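Local coordinates for protein flavin-dependent thymidylate synthase (PDB 6J61) that probably methylates dUMP to dTMP reductively, using methylenetetrahydrofolate as methyl donor, NADPH as reductant and FAD bound between the subunits of a homotetramer, at residues G13-V18 / A197-E202; F81-A86 / L177-K182; K244-L249 / E258-V263. One frame throughout, in Å; residues are numbered along the deposited sequence.

Contact 1 of 3, residues G13-V18 / A197-E202; sequences GFVRLV and ARAIAE
V15 meets A199 and I200 where helix 191-207 packs on the antiparallel sheet of the ThyX fold, in the manner of a helix laid against a sheet face. Strand 13-21 is bracketed by strands 6-9 and 65-73: the backbone of V15 is hydrogen-bonded to I7, that of F14 to K71. The V15 side chain is turned toward the helix, and its CA lies 6.7 Å from CA of A199, the nearest backbone approach of the two segments.

Followed outward from the strand, V15 distributes its atoms between two helix residues. CB comes first, already 4.1 Å from the methyl CB of A199. At the branch the two methyls part. CG2 carries on to A199, reaching its CB at 3.9 Å. CG1 sits anti to the backbone N (chi1 172°), which turns it along the helix to I200, where it meets the methylene CG1 at 3.9 Å. The small methyl of A199 thus rests against CB and CG2 of the valine, while the isoleucine comes across the other branch, at nearly a right angle.

The interface is small, 109 Å² summed over both segments, and wholly apolar; all three residues are buried. V15 contributes 57 Å², about as much as its two partners together. The same valine also touches F68 and V9, and A199 reaches I7 and V9, so the helix also bears on strand 6-9. I200 is shared with helix 174-184 and lies close to W80, a residue predicted to bind dUMP. Its chain is extended at chi2 (-178°), which carries CD1 past the valine: that methyl stops 4.7 Å from V15 CG1, so the touch is made by the I200 methylene.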
loop_
_atom_site.group_PDB
_atom_site.type_symbol
_atom_site.label_atom_id
_atom_site.label_comp_id
_atom_site.label_asym_id
_atom_site.label_seq_id
_atom_site.Cartn_x
_atom_site.Cartn_y
_atom_site.Cartn_z
ATOM N N GLY A 13 -0.287 4.761 29.686
ATOM C CA GLY A 13 -0.864 4.453 28.390
ATOM C C GLY A 13 -2.021 3.467 28.403
ATOM O O GLY A 13 -2.486 3.054 29.458
ATOM N N PHE A 14 -2.499 3.093 27.221
ATOM C CA PHE A 14 -3.600 2.142 27.119
ATOM C C PHE A 14 -3.913 1.723 25.682
ATOM O O PHE A 14 -3.372 2.270 24.724
ATOM C CB PHE A 14 -4.860 2.719 27.788
ATOM C CG PHE A 14 -5.395 3.984 27.139
ATOM C CD1 PHE A 14 -6.163 3.923 25.974
ATOM C CD2 PHE A 14 -5.156 5.234 27.712
ATOM C CE1 PHE A 14 -6.686 5.084 25.393
ATOM C CE2 PHE A 14 -5.676 6.403 27.137
ATOM C CZ PHE A 14 -6.443 6.325 25.976
ATOM N N VAL A 15 -4.779 0.728 25.550
ATOM C CA VAL A 15 -5.220 0.227 24.262
ATOM C C VAL A 15 -6.710 -0.025 24.451
ATOM O O VAL A 15 -7.108 -0.741 25.373
ATOM C CB VAL A 15 -4.505 -1.099 23.888
ATOM C CG1 VAL A 15 -5.130 -1.694 22.641
ATOM C CG2 VAL A 15 -3.029 -0.847 23.640
ATOM N N ARG A 16 -7.528 0.579 23.593
ATOM C CA ARG A 16 -8.983 0.437 23.664
ATOM C C ARG A 16 -9.581 0.047 22.303
ATOM O O ARG A 16 -9.306 0.687 21.291
ATOM C CB ARG A 16 -9.597 1.767 24.164
ATOM C CG ARG A 16 -11.132 1.865 24.116
ATOM C CD ARG A 16 -11.659 3.080 24.907
ATOM N NE ARG A 16 -11.574 4.336 24.161
ATOM C CZ ARG A 16 -12.386 4.664 23.155
ATOM N NH1 ARG A 16 -13.348 3.834 22.774
ATOM N NH2 ARG A 16 -12.236 5.816 22.517
ATOM N N LEU A 17 -10.389 -1.005 22.268
ATOM C CA LEU A 17 -11.002 -1.413 21.004
ATOM C C LEU A 17 -12.162 -0.472 20.676
ATOM O O LEU A 17 -13.189 -0.494 21.342
ATOM C CB LEU A 17 -11.527 -2.851 21.081
ATOM C CG LEU A 17 -12.235 -3.303 19.797
ATOM C CD1 LEU A 17 -11.216 -3.391 18.682
ATOM C CD2 LEU A 17 -12.920 -4.647 19.988
ATOM N N VAL A 18 -12.002 0.352 19.650
ATOM C CA VAL A 18 -13.058 1.283 19.289
ATOM C C VAL A 18 -14.138 0.583 18.473
ATOM O O VAL A 18 -15.315 0.635 18.845
ATOM C CB VAL A 18 -12.469 2.508 18.552
ATOM C CG1 VAL A 18 -13.563 3.425 18.050
ATOM C CG2 VAL A 18 -11.570 3.270 19.515
ATOM N N ALA A 197 1.825 -4.588 22.139
ATOM C CA ALA A 197 1.440 -5.681 21.254
ATOM C C ALA A 197 0.740 -6.784 22.071
ATOM O O ALA A 197 -0.178 -7.446 21.583
ATOM C CB ALA A 197 2.686 -6.229 20.528
ATOM N N ARG A 198 1.171 -6.973 23.317
ATOM C CA ARG A 198 0.561 -7.982 24.181
ATOM C C ARG A 198 -0.900 -7.599 24.439
ATOM O O ARG A 198 -1.812 -8.427 24.346
ATOM C CB ARG A 198 1.311 -8.094 25.518
ATOM C CG ARG A 198 2.708 -8.701 25.427
ATOM C CD ARG A 198 3.024 -9.504 26.697
ATOM N NE ARG A 198 4.279 -9.107 27.347
ATOM C CZ ARG A 198 5.485 -9.596 27.052
ATOM N NH1 ARG A 198 5.624 -10.523 26.106
ATOM N NH2 ARG A 198 6.558 -9.157 27.709
ATOM N N ALA A 199 -1.112 -6.331 24.759
ATOM C CA ALA A 199 -2.450 -5.832 25.007
ATOM C C ALA A 199 -3.339 -6.139 23.801
ATOM O O ALA A 199 -4.425 -6.708 23.930
ATOM C CB ALA A 199 -2.393 -4.335 25.250
ATOM N N ILE A 200 -2.866 -5.760 22.624
ATOM C CA ILE A 200 -3.624 -5.981 21.411
ATOM C C ILE A 200 -3.885 -7.461 21.181
ATOM O O ILE A 200 -5.004 -7.862 20.853
ATOM C CB ILE A 200 -2.888 -5.374 20.199
ATOM C CG1 ILE A 200 -2.888 -3.854 20.341
ATOM C CG2 ILE A 200 -3.545 -5.809 18.891
ATOM C CD1 ILE A 200 -2.245 -3.138 19.197
ATOM N N ALA A 201 -2.844 -8.266 21.361
ATOM C CA ALA A 201 -2.952 -9.705 21.170
ATOM C C ALA A 201 -4.098 -10.236 22.030
ATOM O O ALA A 201 -4.930 -11.035 21.576
ATOM C CB ALA A 201 -1.641 -10.373 21.557
ATOM N N GLU A 202 -4.148 -9.776 23.272
ATOM C CA GLU A 202 -5.200 -10.211 24.174
ATOM C C GLU A 202 -6.580 -9.901 23.596
ATOM O O GLU A 202 -7.467 -10.756 23.584
ATOM C CB GLU A 202 -5.049 -9.530 25.531
ATOM C CG GLU A 202 -5.576 -10.362 26.670
ATOM C CD GLU A 202 -4.840 -11.687 26.799
ATOM O OE1 GLU A 202 -3.612 -11.665 27.056
ATOM O OE2 GLU A 202 -5.492 -12.746 26.636
#

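Contact 2 of 3, residues F81-A86 / L177-K182; sequences FRHRTA and LFHFLK. With FAD (flavin-adenine dinucleotide), chain N; PO4 (phosphate ion), chain L.
Near H83, the FAD phosphate oxygen O2A is gripped twice by T85: OG1 donates to it at 2.7 Å, and the backbone N adds a weak bond. On the same phosphorus, O1A takes the backbone N-H of R84 at 2.6 Å. H179 NE2 reaches O2P of the second phosphate at 3.2 Å, so both segments hold the pyrophosphate.

The direct contact is aromatic. F180 turns its edge to the face of H83 in a T-shaped stack, planes at 78°, with CD1 over the imidazole centre and 3.6 Å from NE2; FAD C5' lies over the opposite face. H83 NE2 is also hydrogen-bonded to R184, which fixes the ring's rotation.

The R84 guanidinium lies flat over the adenine, its CZ 3.6 Å from FAD C5A, while NH2 bonds O1P. With an alanine at R84, the adenine would probably lose this cover and E62 of the fourth subunit its salt-bridge partner.

The loop 81-86, whose residues from R82 on belong to the predicted ThyX motif, runs from helix 74-80 to strand 87-90; helix 174-184 faces it, backed by helices 191-207 and 209-220.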
loop_
_atom_site.group_PDB
_atom_site.type_symbol
_atom_site.label_atom_id
_atom_site.label_comp_id
_atom_site.label_asym_id
_atom_site.label_seq_id
_atom_site.Cartn_x
_atom_site.Cartn_y
_atom_site.Cartn_z
ATOM N N PHE A 81 4.370 3.383 13.908
ATOM C CA PHE A 81 4.013 3.969 12.621
ATOM C C PHE A 81 4.840 3.479 11.437
ATOM O O PHE A 81 4.522 3.793 10.292
ATOM C CB PHE A 81 4.043 5.505 12.701
ATOM C CG PHE A 81 3.038 6.088 13.662
ATOM C CD1 PHE A 81 2.150 5.266 14.361
ATOM C CD2 PHE A 81 2.997 7.459 13.897
ATOM C CE1 PHE A 81 1.238 5.806 15.284
ATOM C CE2 PHE A 81 2.088 8.006 14.817
ATOM C CZ PHE A 81 1.211 7.176 15.508
ATOM N N ARG A 82 5.888 2.707 11.715
ATOM C CA ARG A 82 6.733 2.149 10.660
ATOM C C ARG A 82 5.900 1.198 9.812
ATOM O O ARG A 82 6.295 0.834 8.708
ATOM C CB ARG A 82 7.917 1.377 11.255
ATOM C CG ARG A 82 9.003 2.244 11.869
ATOM C CD ARG A 82 9.715 3.075 10.811
ATOM N NE ARG A 82 10.562 4.120 11.391
ATOM C CZ ARG A 82 11.541 3.893 12.259
ATOM N NH1 ARG A 82 11.807 2.653 12.653
ATOM N NH2 ARG A 82 12.247 4.909 12.737
ATOM N N HIS A 83 4.760 0.787 10.359
ATOM C CA HIS A 83 3.828 -0.116 9.697
ATOM C C HIS A 83 2.886 0.739 8.867
ATOM O O HIS A 83 1.977 1.398 9.387
ATOM C CB HIS A 83 3.059 -0.928 10.739
ATOM C CG HIS A 83 3.938 -1.803 11.577
ATOM N ND1 HIS A 83 4.146 -3.137 11.298
ATOM C CD2 HIS A 83 4.709 -1.522 12.655
ATOM C CE1 HIS A 83 5.006 -3.638 12.166
ATOM N NE2 HIS A 83 5.363 -2.680 13.000
ATOM N N ARG A 84 3.119 0.701 7.562
ATOM C CA ARG A 84 2.393 1.492 6.591
ATOM C C ARG A 84 1.026 0.993 6.166
ATOM O O ARG A 84 0.242 1.763 5.613
ATOM C CB ARG A 84 3.273 1.658 5.349
ATOM C CG ARG A 84 4.574 2.404 5.607
ATOM C CD ARG A 84 5.601 2.121 4.518
ATOM N NE ARG A 84 5.983 0.708 4.507
ATOM C CZ ARG A 84 6.913 0.177 3.717
ATOM N NH1 ARG A 84 7.572 0.941 2.859
ATOM N NH2 ARG A 84 7.174 -1.125 3.781
ATOM N N THR A 85 0.732 -0.276 6.422
ATOM C CA THR A 85 -0.540 -0.848 5.998
ATOM C C THR A 85 -1.730 -0.474 6.870
ATOM O O THR A 85 -2.820 -1.012 6.704
ATOM C CB THR A 85 -0.457 -2.390 5.921
ATOM O OG1 THR A 85 -0.059 -2.909 7.198
ATOM C CG2 THR A 85 0.545 -2.831 4.843
ATOM N N ALA A 86 -1.533 0.451 7.792
ATOM C CA ALA A 86 -2.619 0.853 8.659
ATOM C C ALA A 86 -3.076 2.299 8.429
ATOM O O ALA A 86 -2.423 3.075 7.738
ATOM C CB ALA A 86 -2.205 0.660 10.115
ATOM N N LEU A 177 -2.533 -7.066 11.049
ATOM C CA LEU A 177 -2.421 -6.910 12.482
ATOM C C LEU A 177 -1.620 -8.105 12.989
ATOM O O LEU A 177 -0.822 -7.971 13.901
ATOM C CB LEU A 177 -3.816 -6.849 13.118
ATOM C CG LEU A 177 -3.930 -6.634 14.632
ATOM C CD1 LEU A 177 -3.111 -5.426 15.061
ATOM C CD2 LEU A 177 -5.391 -6.457 15.002
ATOM N N PHE A 178 -1.824 -9.275 12.389
ATOM C CA PHE A 178 -1.070 -10.465 12.793
ATOM C C PHE A 178 0.409 -10.238 12.495
ATOM O O PHE A 178 1.289 -10.634 13.269
ATOM C CB PHE A 178 -1.543 -11.711 12.032
ATOM C CG PHE A 178 -2.763 -12.369 12.625
ATOM C CD1 PHE A 178 -2.918 -12.471 13.993
ATOM C CD2 PHE A 178 -3.737 -12.926 11.800
ATOM C CE1 PHE A 178 -4.027 -13.120 14.541
ATOM C CE2 PHE A 178 -4.843 -13.576 12.335
ATOM C CZ PHE A 178 -4.988 -13.674 13.711
ATOM N N HIS A 179 0.669 -9.610 11.353
ATOM C CA HIS A 179 2.022 -9.285 10.939
ATOM C C HIS A 179 2.644 -8.411 12.036
ATOM O O HIS A 179 3.747 -8.672 12.516
ATOM C CB HIS A 179 1.976 -8.518 9.618
ATOM C CG HIS A 179 3.322 -8.162 9.071
ATOM N ND1 HIS A 179 4.176 -9.098 8.526
ATOM C CD2 HIS A 179 3.954 -6.969 8.964
ATOM C CE1 HIS A 179 5.274 -8.495 8.105
ATOM N NE2 HIS A 179 5.166 -7.204 8.358
ATOM N N PHE A 180 1.909 -7.377 12.427
ATOM C CA PHE A 180 2.333 -6.436 13.463
ATOM C C PHE A 180 2.679 -7.160 14.762
ATOM O O PHE A 180 3.704 -6.891 15.400
ATOM C CB PHE A 180 1.207 -5.422 13.724
ATOM C CG PHE A 180 1.460 -4.516 14.895
ATOM C CD1 PHE A 180 2.382 -3.488 14.809
ATOM C CD2 PHE A 180 0.783 -4.704 16.086
ATOM C CE1 PHE A 180 2.627 -2.659 15.891
ATOM C CE2 PHE A 180 1.024 -3.880 17.171
ATOM C CZ PHE A 180 1.949 -2.854 17.070
ATOM N N LEU A 181 1.807 -8.076 15.150
ATOM C CA LEU A 181 1.989 -8.836 16.367
ATOM C C LEU A 181 3.202 -9.748 16.315
ATOM O O LEU A 181 3.941 -9.842 17.288
ATOM C CB LEU A 181 0.731 -9.637 16.647
ATOM C CG LEU A 181 -0.480 -8.774 16.999
ATOM C CD1 LEU A 181 -1.724 -9.658 17.151
ATOM C CD2 LEU A 181 -0.195 -8.029 18.283
ATOM N N LYS A 182 3.403 -10.413 15.179
ATOM C CA LYS A 182 4.539 -11.305 14.992
ATOM C C LYS A 182 5.849 -10.547 15.177
ATOM O O LYS A 182 6.792 -11.066 15.769
ATOM C CB LYS A 182 4.492 -11.931 13.595
ATOM C CG LYS A 182 5.686 -12.807 13.230
ATOM C CD LYS A 182 5.864 -13.963 14.210
ATOM C CE LYS A 182 7.154 -14.761 13.937
ATOM N NZ LYS A 182 7.454 -15.780 14.995
HETATM P PA FAD N . 4.090 -2.731 7.081
HETATM O O1A FAD N . 4.590 -1.335 7.076
HETATM O O2A FAD N . 2.626 -2.773 7.767
HETATM O O5B FAD N . 3.984 -3.239 5.563
HETATM C C5B FAD N . 3.685 -4.637 5.542
HETATM C C4B FAD N . 4.000 -5.140 4.138
HETATM O O4B FAD N . 3.164 -4.442 3.188
HETATM C C3B FAD N . 5.437 -4.825 3.758
HETATM O O3B FAD N . 6.364 -5.834 4.158
HETATM C C2B FAD N . 5.371 -4.643 2.248
HETATM O O2B FAD N . 5.541 -5.905 1.591
HETATM C C1B FAD N . 3.964 -4.027 2.022
HETATM N N9A FAD N . 3.978 -2.537 1.894
HETATM C C8A FAD N . 3.237 -1.651 2.640
HETATM N N7A FAD N . 3.476 -0.421 2.275
HETATM C C5A FAD N . 4.379 -0.417 1.273
HETATM C C6A FAD N . 5.012 0.594 0.488
HETATM N N6A FAD N . 4.724 1.929 0.700
HETATM N N1A FAD N . 5.898 0.224 -0.465
HETATM C C2A FAD N . 6.191 -1.067 -0.685
HETATM N N3A FAD N . 5.622 -2.051 0.029
HETATM C C4A FAD N . 4.724 -1.778 1.005
HETATM N N1 FAD N . 13.696 0.509 10.493
HETATM C C2 FAD N . 14.545 1.537 10.335
HETATM O O2 FAD N . 14.145 2.536 9.763
HETATM N N3 FAD N . 15.826 1.517 10.779
HETATM C C4 FAD N . 16.357 0.422 11.434
HETATM O O4 FAD N . 17.514 0.421 11.825
HETATM C C4X FAD N . 15.460 -0.763 11.639
HETATM N N5 FAD N . 15.857 -1.879 12.250
HETATM C C5X FAD N . 15.024 -2.946 12.422
HETATM C C6 FAD N . 15.504 -4.131 13.082
HETATM C C7 FAD N . 14.665 -5.228 13.262
HETATM C C7M FAD N . 15.216 -6.456 13.963
HETATM C C8 FAD N . 13.307 -5.192 12.792
HETATM C C8M FAD N . 12.382 -6.376 12.979
HETATM C C9 FAD N . 12.809 -4.048 12.144
HETATM C C9A FAD N . 13.648 -2.900 11.940
HETATM N N10 FAD N . 13.177 -1.716 11.278
HETATM C C10 FAD N . 14.058 -0.640 11.113
HETATM C "C1'" FAD N . 11.789 -1.591 10.764
HETATM C "C2'" FAD N . 11.550 -2.328 9.421
HETATM O "O2'" FAD N . 12.489 -1.902 8.429
HETATM C "C3'" FAD N . 10.105 -2.065 8.927
HETATM O "O3'" FAD N . 9.947 -0.674 8.595
HETATM C "C4'" FAD N . 9.055 -2.466 10.012
HETATM O "O4'" FAD N . 9.422 -3.710 10.640
HETATM C "C5'" FAD N . 7.673 -2.618 9.379
HETATM O "O5'" FAD N . 7.638 -3.866 8.689
HETATM P P FAD N . 6.649 -3.750 7.421
HETATM O O1P FAD N . 6.995 -2.555 6.599
HETATM O O2P FAD N . 6.826 -5.087 6.559
HETATM O O3P FAD N . 5.092 -3.677 7.985
HETATM P P PO4 L . 13.839 3.473 16.594
HETATM O O1 PO4 L . 12.946 3.574 17.778
HETATM O O2 PO4 L . 14.921 4.483 16.709
HETATM O O3 PO4 L . 13.054 3.727 15.362
HETATM O O4 PO4 L . 14.427 2.110 16.530
#

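Contact 3 of 3, residues K244-L249 / E258-V263; sequences KALSSL and EALEKV
L246 reaches across to A259 and L260 with a single atom, its methyl CD1. The conformation explains the reach. CG is beside the backbone N (chi1 -65°), and at chi2 (170°) CD1 is anti to CA, so this methyl is the extended end of the chain. It arrives 3.8 Å from CB of A259, whose methyl is itself directed toward the opposing helix. The other methyl of L246 stays farther off, its CD2 being 4.7 Å from A259 CB.

L260 has nearly the same torsions as L246, but uses its other branch. Here CD1 is the extended methyl, and it is CD2, turned back from it, that stands 4.1 Å from L246 CD1. The two leucines slide past one another in opposite senses, so their contact is alongside and restricted to those two methyls. Only 95 Å² is buried in all, with L246 supplying more than half.

The touching atoms are all carbon; polar groups work around the edges. E258 turns to R54 and H55 of its own chain, and K262 makes a salt bridge with E229 of the fourth subunit, whose A232 also packs on L246.

Helices 239-249 and 253-263 follow each other in the chain after a short turn, and the CA positions show their segments running steeply across one another: two consecutive helices packed crosswise, probably part of the extra C-terminal domain of this enzyme.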
loop_
_atom_site.group_PDB
_atom_site.type_symbol
_atom_site.label_atom_id
_atom_site.label_comp_id
_atom_site.label_asym_id
_atom_site.label_seq_id
_atom_site.Cartn_x
_atom_site.Cartn_y
_atom_site.Cartn_z
ATOM N N LYS A 244 5.770 -40.580 12.087
ATOM C CA LYS A 244 5.290 -41.166 13.333
ATOM C C LYS A 244 5.328 -40.125 14.450
ATOM O O LYS A 244 4.328 -39.907 15.132
ATOM C CB LYS A 244 6.121 -42.397 13.727
ATOM C CG LYS A 244 5.767 -43.654 12.937
ATOM C CD LYS A 244 6.500 -44.890 13.450
ATOM C CE LYS A 244 6.094 -46.131 12.652
ATOM N NZ LYS A 244 6.849 -47.367 13.031
ATOM N N ALA A 245 6.478 -39.476 14.618
ATOM C CA ALA A 245 6.637 -38.456 15.651
ATOM C C ALA A 245 5.541 -37.388 15.578
ATOM O O ALA A 245 5.018 -36.957 16.607
ATOM C CB ALA A 245 8.013 -37.802 15.535
ATOM N N LEU A 246 5.194 -36.966 14.366
ATOM C CA LEU A 246 4.160 -35.955 14.184
ATOM C C LEU A 246 2.779 -36.477 14.580
ATOM O O LEU A 246 2.122 -35.904 15.459
ATOM C CB LEU A 246 4.135 -35.472 12.728
ATOM C CG LEU A 246 5.382 -34.737 12.227
ATOM C CD1 LEU A 246 5.294 -34.555 10.733
ATOM C CD2 LEU A 246 5.515 -33.404 12.920
ATOM N N SER A 247 2.343 -37.559 13.934
ATOM C CA SER A 247 1.035 -38.150 14.227
ATOM C C SER A 247 0.949 -38.466 15.711
ATOM O O SER A 247 -0.137 -38.491 16.294
ATOM C CB SER A 247 0.819 -39.434 13.422
ATOM O OG SER A 247 1.703 -40.448 13.861
ATOM N N SER A 248 2.108 -38.706 16.314
ATOM C CA SER A 248 2.172 -39.005 17.734
ATOM C C SER A 248 1.587 -37.824 18.472
ATOM O O SER A 248 0.935 -37.987 19.499
ATOM C CB SER A 248 3.618 -39.197 18.186
ATOM O OG SER A 248 4.277 -40.169 17.396
ATOM N N LEU A 249 1.823 -36.631 17.931
ATOM C CA LEU A 249 1.343 -35.398 18.540
ATOM C C LEU A 249 -0.049 -34.984 18.070
ATOM O O LEU A 249 -0.618 -34.020 18.577
ATOM C CB LEU A 249 2.363 -34.279 18.301
ATOM C CG LEU A 249 3.678 -34.504 19.055
ATOM C CD1 LEU A 249 4.652 -33.388 18.783
ATOM C CD2 LEU A 249 3.392 -34.594 20.538
ATOM N N GLU A 258 1.727 -32.268 4.465
ATOM C CA GLU A 258 2.383 -30.981 4.276
ATOM C C GLU A 258 3.634 -30.840 5.139
ATOM O O GLU A 258 4.691 -30.463 4.638
ATOM C CB GLU A 258 1.406 -29.848 4.590
ATOM C CG GLU A 258 0.323 -29.656 3.544
ATOM C CD GLU A 258 -0.830 -28.796 4.048
ATOM O OE1 GLU A 258 -0.626 -28.020 5.005
ATOM O OE2 GLU A 258 -1.938 -28.889 3.483
ATOM N N ALA A 259 3.511 -31.140 6.429
ATOM C CA ALA A 259 4.641 -31.042 7.353
ATOM C C ALA A 259 5.827 -31.851 6.837
ATOM O O ALA A 259 6.985 -31.458 6.986
ATOM C CB ALA A 259 4.235 -31.536 8.742
ATOM N N LEU A 260 5.528 -32.994 6.236
ATOM C CA LEU A 260 6.568 -33.842 5.689
ATOM C C LEU A 260 7.098 -33.199 4.418
ATOM O O LEU A 260 8.314 -33.126 4.211
ATOM C CB LEU A 260 6.015 -35.231 5.366
ATOM C CG LEU A 260 5.572 -36.112 6.531
ATOM C CD1 LEU A 260 4.967 -37.394 5.989
ATOM C CD2 LEU A 260 6.744 -36.408 7.427
ATOM N N GLU A 261 6.183 -32.728 3.573
ATOM C CA GLU A 261 6.563 -32.099 2.310
ATOM C C GLU A 261 7.363 -30.813 2.522
ATOM O O GLU A 261 7.957 -30.285 1.588
ATOM C CB GLU A 261 5.316 -31.832 1.448
ATOM C CG GLU A 261 4.560 -33.113 1.061
ATOM C CD GLU A 261 3.395 -32.877 0.094
ATOM O OE1 GLU A 261 2.473 -32.103 0.431
ATOM O OE2 GLU A 261 3.393 -33.478 -1.007
ATOM N N LYS A 262 7.386 -30.323 3.756
ATOM C CA LYS A 262 8.131 -29.112 4.079
ATOM C C LYS A 262 9.606 -29.438 4.282
ATOM O O LYS A 262 10.473 -28.598 4.053
ATOM C CB LYS A 262 7.612 -28.474 5.366
ATOM C CG LYS A 262 6.243 -27.833 5.291
ATOM C CD LYS A 262 5.939 -27.198 6.643
ATOM C CE LYS A 262 4.578 -26.553 6.710
ATOM N NZ LYS A 262 4.412 -26.002 8.073
ATOM N N VAL A 263 9.873 -30.660 4.733
ATOM C CA VAL A 263 11.229 -31.117 5.001
ATOM C C VAL A 263 11.816 -31.968 3.870
ATOM O O VAL A 263 13.007 -31.880 3.571
ATOM C CB VAL A 263 11.264 -31.949 6.316
ATOM C CG1 VAL A 263 12.576 -32.723 6.425
ATOM C CG2 VAL A 263 11.091 -31.028 7.518
#

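Contacts 1 and 2 belong to one core, with centres 14 Å apart, and they share a seam: I200 CD1 lies 3.9 Å from F180 CE2, joining helix 191-207 to helix 174-184, which precedes it in the chain. Contact 1 is purely aliphatic, as suits a sheet face, whereas contact 2 sets rings and charged groups around a cofactor. Contact 3 is apolar too, but it lies in a peripheral pair of helices, its centre about 31 Å from that of contact 2, and it touches neither of the others. Its surroundings include another subunit, as do those of contact 2; there, however, the subunits gather round FAD.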